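Long-range contacts in D-glucosaminate-6-phosphate ammonia lyase (Salmonella typhimurium, PDB 7LCE), which belongs to the pyridoxal-phosphate-dependent enzymes of the aminotransferase clan and holds its cofactor covalently bound to the protein: residues 106-111 / 157-162; 185-190 / 204-209; 12-17 / 326-331; 299-304 / 344-349; 35-40 / 247-252. All coordinates share one frame; numbering follows the deposited sequence.

Interactions 1 and 2 lie in the same seven-stranded sheet, with centres about 11 Å apart. Strands 153-159 and 186-189 are neighbours there, and Tyr-158 O receives a probable hydrogen bond from Asp-189 N at 2.7 Å. Interaction 2 reaches the cofactor site, where Asp-189 OD2 is close to N1 of the modified lysine at position 213. Interactions 3 and 4 make a second pair on the far side of the chain's centre from interaction 1, with centres about 14 Å apart. They touch where Asn-16 and Ala-17 meet Asp-344 and Thr-347. Interaction 5 stands apart, its centre about 26 Å from that of interaction 2. Interactions 3 and 5 both border the third subunit.

Interaction 1: 106-111 / 157-162; sequences VVMLRG and LYVKSH
Met-108 and Leu-157 form the apolar centre. Their side chains run side by side and point the same way. The sulfur of Met-108 touches one Leu-157 methyl, with SD 3.9 Å from CD2. Met-108 CG stands between its backbone N and carbonyl carbon (chi1 63°), and the chain then bends at its third torsion. The bend carries the terminal methyl past Leu-157 toward the next residue on the same face, so that Met-108 CE lies 4.0 Å from Val-159 CG2. Nearer the start of strand 105-109, Val-106 CG1 meets Leu-157 CB at 3.8 Å. Ile-124 of helix 120-126 covers Val-106, Met-108 and Leu-157 together.

Between the two segments the polar link is one backbone hydrogen bond, from Leu-157 N to Val-107 O at 2.8 Å. It is fairly straight, with 160° at the hydrogen. Beyond it the strands part, their axes being 33° from parallel. Leu-109 N is already 4.4 Å from Leu-157 O, and no second rung forms between the segments. At the outer edge, Arg-110 forms salt bridges with Glu-133 of its own chain and Glu-133 of the second subunit. Strands 105-109 and 153-159 are parallel neighbours in the mixed seven-stranded sheet, whose strand order is that of the large domain of fold type I pyridoxal-phosphate enzymes.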
# COMPACT_ATOMS: atom_id res chain seq x y z
N VAL A 106 20.52 -5.11 13.43
CA VAL A 106 21.59 -5.37 14.39
C VAL A 106 20.96 -5.96 15.64
O VAL A 106 20.12 -5.32 16.28
CB VAL A 106 22.37 -4.09 14.72
CG1 VAL A 106 23.35 -4.35 15.85
CG2 VAL A 106 23.11 -3.58 13.50
N VAL A 107 21.36 -7.18 15.99
CA VAL A 107 20.77 -7.92 17.09
C VAL A 107 21.63 -7.72 18.33
O VAL A 107 22.83 -8.02 18.32
CB VAL A 107 20.64 -9.41 16.74
CG1 VAL A 107 20.25 -10.20 17.97
CG2 VAL A 107 19.61 -9.60 15.64
N MET A 108 21.01 -7.25 19.41
CA MET A 108 21.71 -7.01 20.66
C MET A 108 20.77 -7.29 21.82
O MET A 108 19.55 -7.35 21.66
CB MET A 108 22.27 -5.59 20.74
CG MET A 108 21.20 -4.52 20.73
SD MET A 108 21.89 -2.86 20.81
CE MET A 108 22.63 -2.87 22.45
N LEU A 109 21.36 -7.45 23.01
CA LEU A 109 20.57 -7.65 24.21
C LEU A 109 19.86 -6.36 24.61
O LEU A 109 20.44 -5.27 24.53
CB LEU A 109 21.46 -8.12 25.36
CG LEU A 109 22.19 -9.45 25.22
CD1 LEU A 109 23.01 -9.72 26.47
CD2 LEU A 109 21.21 -10.58 24.96
N ARG A 110 18.61 -6.49 25.05
CA ARG A 110 17.90 -5.33 25.59
C ARG A 110 18.62 -4.77 26.80
O ARG A 110 18.67 -3.55 27.00
CB ARG A 110 16.46 -5.70 25.93
CG ARG A 110 15.71 -4.62 26.70
CD ARG A 110 14.23 -4.93 26.83
NE ARG A 110 13.49 -4.52 25.64
CZ ARG A 110 13.10 -5.35 24.69
NH1 ARG A 110 13.33 -6.65 24.76
NH2 ARG A 110 12.44 -4.86 23.64
N GLY A 111 19.21 -5.64 27.62
CA GLY A 111 20.00 -5.18 28.75
C GLY A 111 21.26 -4.43 28.37
O GLY A 111 21.88 -3.83 29.24
N LEU A 157 25.61 -7.48 18.20
CA LEU A 157 26.32 -6.47 18.97
C LEU A 157 26.36 -6.86 20.44
O LEU A 157 25.31 -7.09 21.05
CB LEU A 157 25.68 -5.09 18.81
CG LEU A 157 26.43 -3.96 19.52
CD1 LEU A 157 27.71 -3.65 18.78
CD2 LEU A 157 25.57 -2.72 19.65
N TYR A 158 27.57 -6.94 20.99
CA TYR A 158 27.78 -7.16 22.41
C TYR A 158 28.43 -5.92 23.00
O TYR A 158 29.44 -5.43 22.48
CB TYR A 158 28.66 -8.39 22.65
CG TYR A 158 28.77 -8.81 24.10
CD1 TYR A 158 29.67 -8.20 24.96
CD2 TYR A 158 27.97 -9.83 24.61
CE1 TYR A 158 29.78 -8.58 26.29
CE2 TYR A 158 28.07 -10.22 25.93
CZ TYR A 158 28.97 -9.59 26.77
OH TYR A 158 29.08 -9.97 28.09
N VAL A 159 27.86 -5.40 24.09
CA VAL A 159 28.34 -4.19 24.73
C VAL A 159 28.92 -4.56 26.09
O VAL A 159 28.21 -5.10 26.94
CB VAL A 159 27.22 -3.14 24.88
CG1 VAL A 159 27.79 -1.83 25.40
CG2 VAL A 159 26.51 -2.93 23.55
N LYS A 160 30.20 -4.27 26.28
CA LYS A 160 30.87 -4.46 27.57
C LYS A 160 30.97 -3.11 28.26
O LYS A 160 31.70 -2.23 27.80
CB LYS A 160 32.25 -5.08 27.40
CG LYS A 160 33.07 -5.11 28.67
CD LYS A 160 32.45 -6.01 29.73
CE LYS A 160 33.29 -6.02 31.00
NZ LYS A 160 32.71 -6.90 32.05
N SER A 161 30.24 -2.95 29.36
CA SER A 161 30.24 -1.70 30.10
C SER A 161 29.54 -1.92 31.43
O SER A 161 28.72 -2.82 31.58
CB SER A 161 29.54 -0.58 29.31
OG SER A 161 29.77 0.69 29.89
N HIS A 162 29.89 -1.07 32.40
CA HIS A 162 29.12 -1.03 33.64
C HIS A 162 27.73 -0.44 33.41
O HIS A 162 26.85 -0.63 34.26
CB HIS A 162 29.88 -0.25 34.71
CG HIS A 162 30.00 1.21 34.42
ND1 HIS A 162 30.90 1.72 33.51
CD2 HIS A 162 29.34 2.28 34.92
CE1 HIS A 162 30.79 3.03 33.46
NE2 HIS A 162 29.85 3.40 34.31

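Interaction 2: 185-190 / 204-209; sequences PLIVDA and ADMVIY
Strands 186-189 and 206-209 run parallel in regular register, Ile-187 beside Met-206, Val-188 beside Val-207 and Asp-189 beside Ile-208. Val-188 bonds through its N and its O, giving its N to Met-206 O (2.8 Å) and taking Ile-208 N on its O (3.0 Å). Before the ladder starts, the Asp-205 carboxylate stands in for a backbone acceptor. Its OD2 takes Leu-186 N at 2.8 Å, on the lone pair away from OD1.

The two strands and helix 198-201 form a beta-alpha-beta unit of the fold type I sheet. Trp-199 of that helix covers the Val-188 and Val-207 face, where Val-188 CG2 also packs on Ala-204 CB at 3.6 Å.

On the other face, Ile-187 and Met-206 lie side by side. The Met-206 chain bends at chi3 (-75°) and brings CE to 3.7 Å from Ile-187 CG1. Ile-187 CG2 meets Ile-208 CD1 at 3.6 Å. Asp-189 shares this face, its OD2 close to N1 of the modified lysine at position 213, consistent with the aspartate found there in fold type I enzymes. At the far end Ala-190 CB sits over one face of the Tyr-209 ring, toward its rim, while Tyr-209 OH hydrogen-bonds Asp-195 O.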
# COMPACT_ATOMS: atom_id res chain seq x y z
N PRO A 185 28.80 -11.20 11.20
CA PRO A 185 29.88 -10.60 11.99
C PRO A 185 29.40 -10.23 13.39
O PRO A 185 28.27 -9.77 13.57
CB PRO A 185 30.26 -9.36 11.18
CG PRO A 185 29.01 -8.99 10.47
CD PRO A 185 28.32 -10.29 10.15
N LEU A 186 30.26 -10.45 14.37
CA LEU A 186 29.99 -10.08 15.75
C LEU A 186 30.75 -8.80 16.08
O LEU A 186 31.97 -8.73 15.90
CB LEU A 186 30.41 -11.18 16.72
CG LEU A 186 30.34 -10.79 18.20
CD1 LEU A 186 28.93 -10.37 18.58
CD2 LEU A 186 30.83 -11.92 19.09
N ILE A 187 30.02 -7.79 16.56
CA ILE A 187 30.59 -6.49 16.89
C ILE A 187 30.57 -6.34 18.40
O ILE A 187 29.54 -6.61 19.04
CB ILE A 187 29.80 -5.36 16.21
CG1 ILE A 187 29.76 -5.58 14.70
CG2 ILE A 187 30.42 -4.00 16.52
CD1 ILE A 187 28.98 -4.53 13.94
N VAL A 188 31.69 -5.92 18.97
CA VAL A 188 31.83 -5.76 20.41
C VAL A 188 32.16 -4.31 20.70
O VAL A 188 33.12 -3.75 20.15
CB VAL A 188 32.92 -6.69 20.99
CG1 VAL A 188 33.18 -6.34 22.44
CG2 VAL A 188 32.48 -8.14 20.87
N ASP A 189 31.36 -3.69 21.57
CA ASP A 189 31.63 -2.35 22.06
C ASP A 189 32.41 -2.46 23.36
O ASP A 189 31.84 -2.81 24.40
CB ASP A 189 30.32 -1.58 22.25
CG ASP A 189 30.53 -0.21 22.87
OD1 ASP A 189 31.68 0.27 22.93
OD2 ASP A 189 29.52 0.40 23.29
N ALA A 190 33.71 -2.18 23.30
CA ALA A 190 34.56 -2.20 24.48
C ALA A 190 35.24 -0.84 24.64
O ALA A 190 36.47 -0.76 24.72
CB ALA A 190 35.59 -3.32 24.38
N ALA A 204 35.47 -12.46 18.39
CA ALA A 204 34.71 -11.35 17.85
C ALA A 204 35.33 -10.85 16.55
O ALA A 204 36.55 -10.86 16.39
CB ALA A 204 34.64 -10.21 18.87
N ASP A 205 34.47 -10.43 15.62
CA ASP A 205 34.96 -10.00 14.32
C ASP A 205 35.45 -8.56 14.34
O ASP A 205 36.47 -8.25 13.71
CB ASP A 205 33.86 -10.18 13.27
CG ASP A 205 33.51 -11.64 13.05
OD1 ASP A 205 34.39 -12.41 12.60
OD2 ASP A 205 32.36 -12.04 13.35
N MET A 206 34.75 -7.66 15.04
CA MET A 206 35.16 -6.26 15.14
C MET A 206 34.95 -5.78 16.57
O MET A 206 33.84 -5.89 17.10
CB MET A 206 34.37 -5.37 14.17
CG MET A 206 34.64 -5.66 12.70
SD MET A 206 33.58 -4.70 11.59
CE MET A 206 32.00 -5.55 11.76
N VAL A 207 36.00 -5.23 17.17
CA VAL A 207 35.96 -4.71 18.53
C VAL A 207 36.35 -3.24 18.50
O VAL A 207 37.29 -2.84 17.80
CB VAL A 207 36.90 -5.50 19.46
CG1 VAL A 207 36.75 -5.04 20.90
CG2 VAL A 207 36.62 -6.99 19.35
N ILE A 208 35.62 -2.42 19.26
CA ILE A 208 35.77 -0.97 19.25
C ILE A 208 36.29 -0.50 20.60
O ILE A 208 35.74 -0.87 21.64
CB ILE A 208 34.44 -0.26 18.91
CG1 ILE A 208 33.99 -0.61 17.49
CG2 ILE A 208 34.59 1.24 19.06
CD1 ILE A 208 33.10 -1.81 17.40
N TYR A 209 37.34 0.32 20.58
CA TYR A 209 37.91 0.93 21.77
C TYR A 209 37.90 2.45 21.63
O TYR A 209 37.77 2.99 20.52
CB TYR A 209 39.34 0.45 22.02
CG TYR A 209 39.47 -1.01 22.37
CD1 TYR A 209 39.54 -1.98 21.38
CD2 TYR A 209 39.54 -1.43 23.69
CE1 TYR A 209 39.67 -3.32 21.70
CE2 TYR A 209 39.66 -2.76 24.02
CZ TYR A 209 39.72 -3.71 23.02
OH TYR A 209 39.85 -5.04 23.34

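Interaction 3: 12-17 / 326-331; sequences KKVINA and EIAIYA
The Tyr-330 ring leans back along its own strand, with Ile-15 O at its edge, near the ring plane. Val-14 CG1 comes in obliquely, 3.8 Å from Tyr-330 CD1. The ring's hydroxyl reaches past both segments and hydrogen-bonds Glu-46 of the third subunit. The Asn-16 amide, on the same face, is held within its own chain by Cys-18 N and Gly-19 O.

The other face is mostly aliphatic. Ile-15 CD1 meets Ile-327 CG2 at 3.7 Å, and Ile-15 lies alongside Ile-329. The Lys-13 chain is extended as far as CE, and its CB rests against Ile-327 CD1 at 3.6 Å. Helix 352-365 covers Ile-15 and Ile-329.

Four backbone bonds hold the strands parallel. Ile-15 supplies the central two: its N reaches Ala-328 O at 2.8 Å and its O takes Tyr-330 N at 3.0 Å, both almost straight (172° and 173°). The outer two are more bent, from Ala-328 N to Lys-13 O and from Ala-17 N to Tyr-330 O. The little sheet thus joins a strand near the N-terminus to one in the C-terminal part of the chain. One face, mostly aliphatic, meets helix 352-365; the other, of mixed character, meets the third subunit.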
# COMPACT_ATOMS: atom_id res chain seq x y z
N LYS A 12 37.95 28.10 34.16
CA LYS A 12 38.47 27.67 35.44
C LYS A 12 39.55 26.61 35.28
O LYS A 12 39.50 25.77 34.38
CB LYS A 12 37.35 27.11 36.32
CG LYS A 12 36.18 28.04 36.52
CD LYS A 12 35.06 27.32 37.26
CE LYS A 12 34.85 27.92 38.63
NZ LYS A 12 33.71 27.27 39.34
N LYS A 13 40.53 26.65 36.18
CA LYS A 13 41.46 25.54 36.30
C LYS A 13 40.74 24.36 36.94
O LYS A 13 40.13 24.51 38.00
CB LYS A 13 42.68 25.95 37.13
CG LYS A 13 43.63 24.81 37.44
CD LYS A 13 44.84 25.29 38.22
CE LYS A 13 45.74 24.12 38.59
NZ LYS A 13 46.20 23.39 37.37
N VAL A 14 40.82 23.20 36.30
CA VAL A 14 40.07 22.02 36.73
C VAL A 14 41.05 21.01 37.31
O VAL A 14 42.10 20.74 36.72
CB VAL A 14 39.28 21.41 35.57
CG1 VAL A 14 38.53 20.17 36.03
CG2 VAL A 14 38.31 22.43 34.99
N ILE A 15 40.69 20.44 38.46
CA ILE A 15 41.43 19.35 39.08
C ILE A 15 40.51 18.13 39.09
O ILE A 15 39.46 18.15 39.74
CB ILE A 15 41.90 19.69 40.50
CG1 ILE A 15 42.77 20.94 40.50
CG2 ILE A 15 42.66 18.51 41.10
CD1 ILE A 15 43.33 21.28 41.86
N ASN A 16 40.91 17.08 38.38
CA ASN A 16 40.08 15.91 38.19
C ASN A 16 40.49 14.84 39.20
O ASN A 16 41.63 14.37 39.18
CB ASN A 16 40.20 15.37 36.77
CG ASN A 16 39.18 14.30 36.46
OD1 ASN A 16 38.64 13.65 37.36
ND2 ASN A 16 38.90 14.10 35.18
N ALA A 17 39.55 14.44 40.05
CA ALA A 17 39.77 13.36 41.00
C ALA A 17 38.64 12.34 40.97
O ALA A 17 38.56 11.49 41.87
CB ALA A 17 39.94 13.92 42.42
N GLU A 326 36.80 28.67 42.83
CA GLU A 326 37.57 29.27 41.74
C GLU A 326 38.45 28.23 41.05
O GLU A 326 38.69 28.32 39.84
CB GLU A 326 38.40 30.44 42.27
CG GLU A 326 39.10 31.26 41.20
CD GLU A 326 40.13 32.21 41.78
OE1 GLU A 326 40.33 32.20 43.01
OE2 GLU A 326 40.73 32.98 41.00
N ILE A 327 38.95 27.25 41.80
CA ILE A 327 39.58 26.06 41.24
C ILE A 327 38.55 24.95 41.30
O ILE A 327 38.17 24.50 42.39
CB ILE A 327 40.86 25.68 41.99
CG1 ILE A 327 41.89 26.81 41.93
CG2 ILE A 327 41.45 24.40 41.42
CD1 ILE A 327 42.31 27.18 40.53
N ALA A 328 38.07 24.50 40.14
CA ALA A 328 37.04 23.47 40.06
C ALA A 328 37.64 22.11 40.38
O ALA A 328 38.43 21.58 39.60
CB ALA A 328 36.40 23.47 38.68
N ILE A 329 37.27 21.55 41.53
CA ILE A 329 37.77 20.25 41.98
C ILE A 329 36.64 19.24 41.91
O ILE A 329 35.63 19.37 42.61
CB ILE A 329 38.35 20.33 43.40
CG1 ILE A 329 39.55 21.28 43.44
CG2 ILE A 329 38.73 18.95 43.90
CD1 ILE A 329 39.90 21.76 44.83
N TYR A 330 36.81 18.23 41.05
CA TYR A 330 35.79 17.20 40.83
C TYR A 330 36.23 15.92 41.53
O TYR A 330 37.20 15.27 41.11
CB TYR A 330 35.59 16.98 39.33
CG TYR A 330 34.87 18.10 38.63
CD1 TYR A 330 35.55 19.23 38.19
CD2 TYR A 330 33.50 18.04 38.40
CE1 TYR A 330 34.90 20.26 37.55
CE2 TYR A 330 32.83 19.07 37.76
CZ TYR A 330 33.53 20.18 37.34
OH TYR A 330 32.87 21.21 36.70
N ALA A 331 35.51 15.56 42.59
CA ALA A 331 35.76 14.32 43.31
C ALA A 331 34.70 13.27 42.98
O ALA A 331 33.71 13.55 42.30
CB ALA A 331 35.78 14.58 44.82

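Interaction 4: 299-304 / 344-349; sequences IWRIRV and DPRTVA
Arg-301 and Arg-346 share the carboxylate of Asp-344. Arg-346 holds it side-on with two nitrogens: NE goes to Asp-344 OD1 at 2.9 Å and NH2 to Asp-344 OD2 at 2.6 Å. The second bond is nearly straight (163°), uses the syn lone pair of OD2 and lies in the guanidinium plane. A bend of the Arg-346 chain at chi3 (-76°) turns the guanidinium back toward Asp-344. Asp-344 OD1 also receives a weak bond from the backbone N of Arg-346 at 3.3 Å.

Arg-301 comes from the strand, with its chain extended from CG to NE. Its NE makes a weak salt bridge to Asp-344 OD2 at 3.5 Å. Asp-344 OD2 sits at the edge of this guanidinium, near its plane, but the planes of the two groups are 79° apart, so the grip is not a flat one. The stronger partner of Arg-301 is elsewhere: its NH1 forms a salt bridge with Asp-293. The two acids probably offset the positive charge of the paired arginines.

Ile-299 gives the apolar side. Its CG2 lies 3.6 Å above the centre of the Arg-346 guanidinium, and it also touches one face of the Arg-301 group toward the rim. Ile-299 CD1 meets Arg-346 NH1 at 3.6 Å.

Farther along the loop, Thr-347 OG1 hydrogen-bonds Asn-16 O. The salt-bridge network ties the middle strand of the three-stranded antiparallel sheet, 300-306, to the loop between edge strand 340-343 and helix 352-365. Such a small sheet backed by helices is typical of the C-terminal domain of fold type I enzymes.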
# COMPACT_ATOMS: atom_id res chain seq x y z
N ILE A 299 44.48 -0.19 42.43
CA ILE A 299 43.90 1.15 42.40
C ILE A 299 43.57 1.56 43.83
O ILE A 299 42.71 0.96 44.48
CB ILE A 299 42.65 1.21 41.51
CG1 ILE A 299 42.90 0.51 40.18
CG2 ILE A 299 42.21 2.65 41.31
CD1 ILE A 299 41.65 0.27 39.38
N TRP A 300 44.28 2.58 44.31
CA TRP A 300 44.12 3.12 45.65
C TRP A 300 43.47 4.50 45.56
O TRP A 300 43.79 5.28 44.66
CB TRP A 300 45.47 3.22 46.36
CG TRP A 300 46.21 1.91 46.37
CD1 TRP A 300 47.08 1.46 45.42
CD2 TRP A 300 46.14 0.89 47.37
NE1 TRP A 300 47.55 0.22 45.77
CE2 TRP A 300 46.99 -0.15 46.97
CE3 TRP A 300 45.44 0.76 48.58
CZ2 TRP A 300 47.16 -1.31 47.72
CZ3 TRP A 300 45.61 -0.39 49.32
CH2 TRP A 300 46.47 -1.41 48.89
N ARG A 301 42.56 4.79 46.49
CA ARG A 301 41.84 6.05 46.49
C ARG A 301 41.78 6.60 47.91
O ARG A 301 41.86 5.85 48.89
CB ARG A 301 40.41 5.89 45.95
CG ARG A 301 40.32 5.42 44.51
CD ARG A 301 38.87 5.24 44.07
NE ARG A 301 38.77 4.81 42.68
CZ ARG A 301 38.61 3.55 42.29
NH1 ARG A 301 38.54 2.56 43.16
NH2 ARG A 301 38.51 3.29 40.99
N ILE A 302 41.63 7.92 48.01
CA ILE A 302 41.57 8.61 49.30
C ILE A 302 40.10 8.86 49.61
O ILE A 302 39.47 9.78 49.08
CB ILE A 302 42.36 9.92 49.30
CG1 ILE A 302 43.83 9.67 48.96
CG2 ILE A 302 42.24 10.62 50.64
CD1 ILE A 302 44.61 10.94 48.68
N ARG A 303 39.55 8.02 50.49
CA ARG A 303 38.17 8.17 50.93
C ARG A 303 38.11 9.24 52.02
O ARG A 303 38.81 9.14 53.04
CB ARG A 303 37.64 6.84 51.45
CG ARG A 303 36.22 6.88 51.97
CD ARG A 303 35.77 5.49 52.38
NE ARG A 303 36.59 4.95 53.46
CZ ARG A 303 36.56 3.68 53.86
NH1 ARG A 303 35.77 2.80 53.28
NH2 ARG A 303 37.35 3.30 54.85
N VAL A 304 37.27 10.25 51.81
CA VAL A 304 37.14 11.37 52.73
C VAL A 304 35.75 11.33 53.32
O VAL A 304 34.75 11.40 52.59
CB VAL A 304 37.40 12.72 52.03
CG1 VAL A 304 37.35 13.86 53.03
CG2 VAL A 304 38.74 12.69 51.32
N ASP A 344 40.13 10.14 43.22
CA ASP A 344 40.87 9.17 42.43
C ASP A 344 42.17 9.83 41.99
O ASP A 344 42.13 10.77 41.17
CB ASP A 344 40.06 8.72 41.23
CG ASP A 344 40.60 7.45 40.60
OD1 ASP A 344 41.81 7.18 40.74
OD2 ASP A 344 39.80 6.73 39.96
N PRO A 345 43.33 9.39 42.48
CA PRO A 345 44.59 10.10 42.18
C PRO A 345 45.10 9.90 40.76
O PRO A 345 46.07 10.56 40.38
CB PRO A 345 45.57 9.51 43.20
CG PRO A 345 45.06 8.12 43.41
CD PRO A 345 43.56 8.21 43.34
N ARG A 346 44.48 9.01 39.98
CA ARG A 346 45.00 8.70 38.65
C ARG A 346 44.93 9.91 37.72
O ARG A 346 45.84 10.14 36.91
CB ARG A 346 44.25 7.51 38.07
CG ARG A 346 44.42 6.24 38.91
CD ARG A 346 43.64 5.06 38.36
NE ARG A 346 42.21 5.16 38.65
CZ ARG A 346 41.29 4.33 38.19
NH1 ARG A 346 41.60 3.30 37.42
NH2 ARG A 346 40.01 4.53 38.51
N THR A 347 43.87 10.71 37.83
CA THR A 347 43.73 11.91 37.01
C THR A 347 44.31 13.16 37.67
O THR A 347 44.31 14.22 37.04
CB THR A 347 42.25 12.16 36.68
OG1 THR A 347 41.49 12.22 37.89
CG2 THR A 347 41.71 11.05 35.80
N VAL A 348 44.79 13.06 38.90
CA VAL A 348 45.36 14.21 39.59
C VAL A 348 46.82 14.36 39.19
O VAL A 348 47.59 13.39 39.19
CB VAL A 348 45.23 14.06 41.12
CG1 VAL A 348 45.72 15.31 41.83
CG2 VAL A 348 43.79 13.75 41.50
N ALA A 349 47.22 15.59 38.85
CA ALA A 349 48.59 15.86 38.45
C ALA A 349 49.43 16.24 39.67
O ALA A 349 48.93 16.37 40.79
CB ALA A 349 48.64 16.97 37.41

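Interaction 5: 35-40 / 247-252; sequences QATARA and GKENMV
Ala-40 O is gripped by two groups, Lys-248 NZ across the contact and Tyr-6 OH of the third subunit. The Lys-248 NZ bond to Ala-40 O is 3.3 Å long. It meets the carbonyl at an angle, 130° at the oxygen, and is tilted from the carbonyl plane. The lysine chain is straight as far as CE and turns only at its last torsion (chi4 50°), which brings the amine back over the C-terminal end of helix 31-41.

Beside this bond the small Ala-36, Thr-37 and Ala-40 of helix 31-41 let the helices meet closely. Ala-40 CB touches both Glu-249 CA, at 3.9 Å, and Val-252 CG2, at 3.7 Å. Val-252 CG1 lies beside Ala-36 O. Thr-37 turns its methyl across the contact, with CG2 trans to the backbone N, and meets Glu-249 CB at 3.7 Å. Its OG1 is turned back instead and hydrogen-bonds Val-33 O in its own helix. Glu-249 OE2 hydrogen-bonds Thr-219 of the third subunit.

The short helical segments run roughly antiparallel, at 148°, with their axes 7.8 Å apart. Helix 248-262 packs its first turn against the last turns of helix 31-41. Helix 47-62 touches Lys-248 and Met-251.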
# COMPACT_ATOMS: atom_id res chain seq x y z
N GLN A 35 54.05 15.53 21.82
CA GLN A 35 55.22 15.82 21.00
C GLN A 35 55.13 15.10 19.66
O GLN A 35 55.40 15.68 18.61
CB GLN A 35 56.50 15.42 21.74
CG GLN A 35 56.91 16.33 22.87
CD GLN A 35 58.24 15.93 23.48
OE1 GLN A 35 59.01 15.18 22.87
NE2 GLN A 35 58.53 16.43 24.67
N ALA A 36 54.77 13.81 19.70
CA ALA A 36 54.60 13.05 18.47
C ALA A 36 53.42 13.57 17.65
O ALA A 36 53.46 13.58 16.42
CB ALA A 36 54.42 11.57 18.79
N THR A 37 52.36 14.02 18.33
CA THR A 37 51.20 14.56 17.63
C THR A 37 51.55 15.87 16.93
O THR A 37 51.13 16.10 15.79
CB THR A 37 50.05 14.77 18.60
OG1 THR A 37 49.72 13.52 19.22
CG2 THR A 37 48.82 15.31 17.88
N ALA A 38 52.33 16.73 17.59
CA ALA A 38 52.71 18.01 16.99
C ALA A 38 53.60 17.80 15.77
O ALA A 38 53.43 18.47 14.75
CB ALA A 38 53.40 18.89 18.02
N ARG A 39 54.56 16.88 15.86
CA ARG A 39 55.40 16.59 14.70
C ARG A 39 54.58 16.02 13.56
O ARG A 39 54.84 16.31 12.39
CB ARG A 39 56.53 15.63 15.09
CG ARG A 39 57.51 16.23 16.09
CD ARG A 39 58.58 15.24 16.53
NE ARG A 39 59.34 14.70 15.41
CZ ARG A 39 59.44 13.41 15.11
NH1 ARG A 39 58.87 12.49 15.86
NH2 ARG A 39 60.15 13.05 14.04
N ALA A 40 53.55 15.22 13.89
CA ALA A 40 52.68 14.69 12.85
C ALA A 40 51.84 15.78 12.21
O ALA A 40 51.55 15.72 11.01
CB ALA A 40 51.78 13.60 13.43
N GLY A 247 42.23 13.27 12.05
CA GLY A 247 43.34 13.68 11.21
C GLY A 247 44.59 12.86 11.43
O GLY A 247 44.65 11.97 12.28
N LYS A 248 45.61 13.17 10.63
CA LYS A 248 46.89 12.49 10.75
C LYS A 248 47.54 12.73 12.10
O LYS A 248 48.28 11.87 12.60
CB LYS A 248 47.83 12.93 9.62
CG LYS A 248 47.90 14.44 9.44
CD LYS A 248 48.90 14.82 8.35
CE LYS A 248 48.92 16.32 8.13
NZ LYS A 248 49.06 17.09 9.40
N GLU A 249 47.27 13.88 12.72
CA GLU A 249 47.94 14.20 13.97
C GLU A 249 47.46 13.30 15.11
O GLU A 249 48.28 12.80 15.89
CB GLU A 249 47.73 15.69 14.32
CG GLU A 249 46.32 16.09 14.74
CD GLU A 249 45.35 16.20 13.58
OE1 GLU A 249 45.79 16.13 12.42
OE2 GLU A 249 44.14 16.35 13.84
N ASN A 250 46.15 13.06 15.20
CA ASN A 250 45.62 12.20 16.25
C ASN A 250 45.72 10.72 15.91
O ASN A 250 45.75 9.89 16.83
CB ASN A 250 44.17 12.58 16.56
CG ASN A 250 44.06 13.87 17.35
OD1 ASN A 250 45.01 14.65 17.42
ND2 ASN A 250 42.89 14.10 17.94
N MET A 251 45.78 10.37 14.62
CA MET A 251 46.11 9.00 14.25
C MET A 251 47.48 8.61 14.81
O MET A 251 47.63 7.56 15.45
CB MET A 251 46.09 8.84 12.73
CG MET A 251 44.70 8.79 12.13
SD MET A 251 44.74 8.75 10.33
CE MET A 251 45.49 7.15 10.03
N VAL A 252 48.48 9.46 14.59
CA VAL A 252 49.81 9.22 15.15
C VAL A 252 49.76 9.29 16.67
O VAL A 252 50.43 8.51 17.36
CB VAL A 252 50.82 10.22 14.56
CG1 VAL A 252 52.17 10.08 15.24
CG2 VAL A 252 50.94 10.03 13.06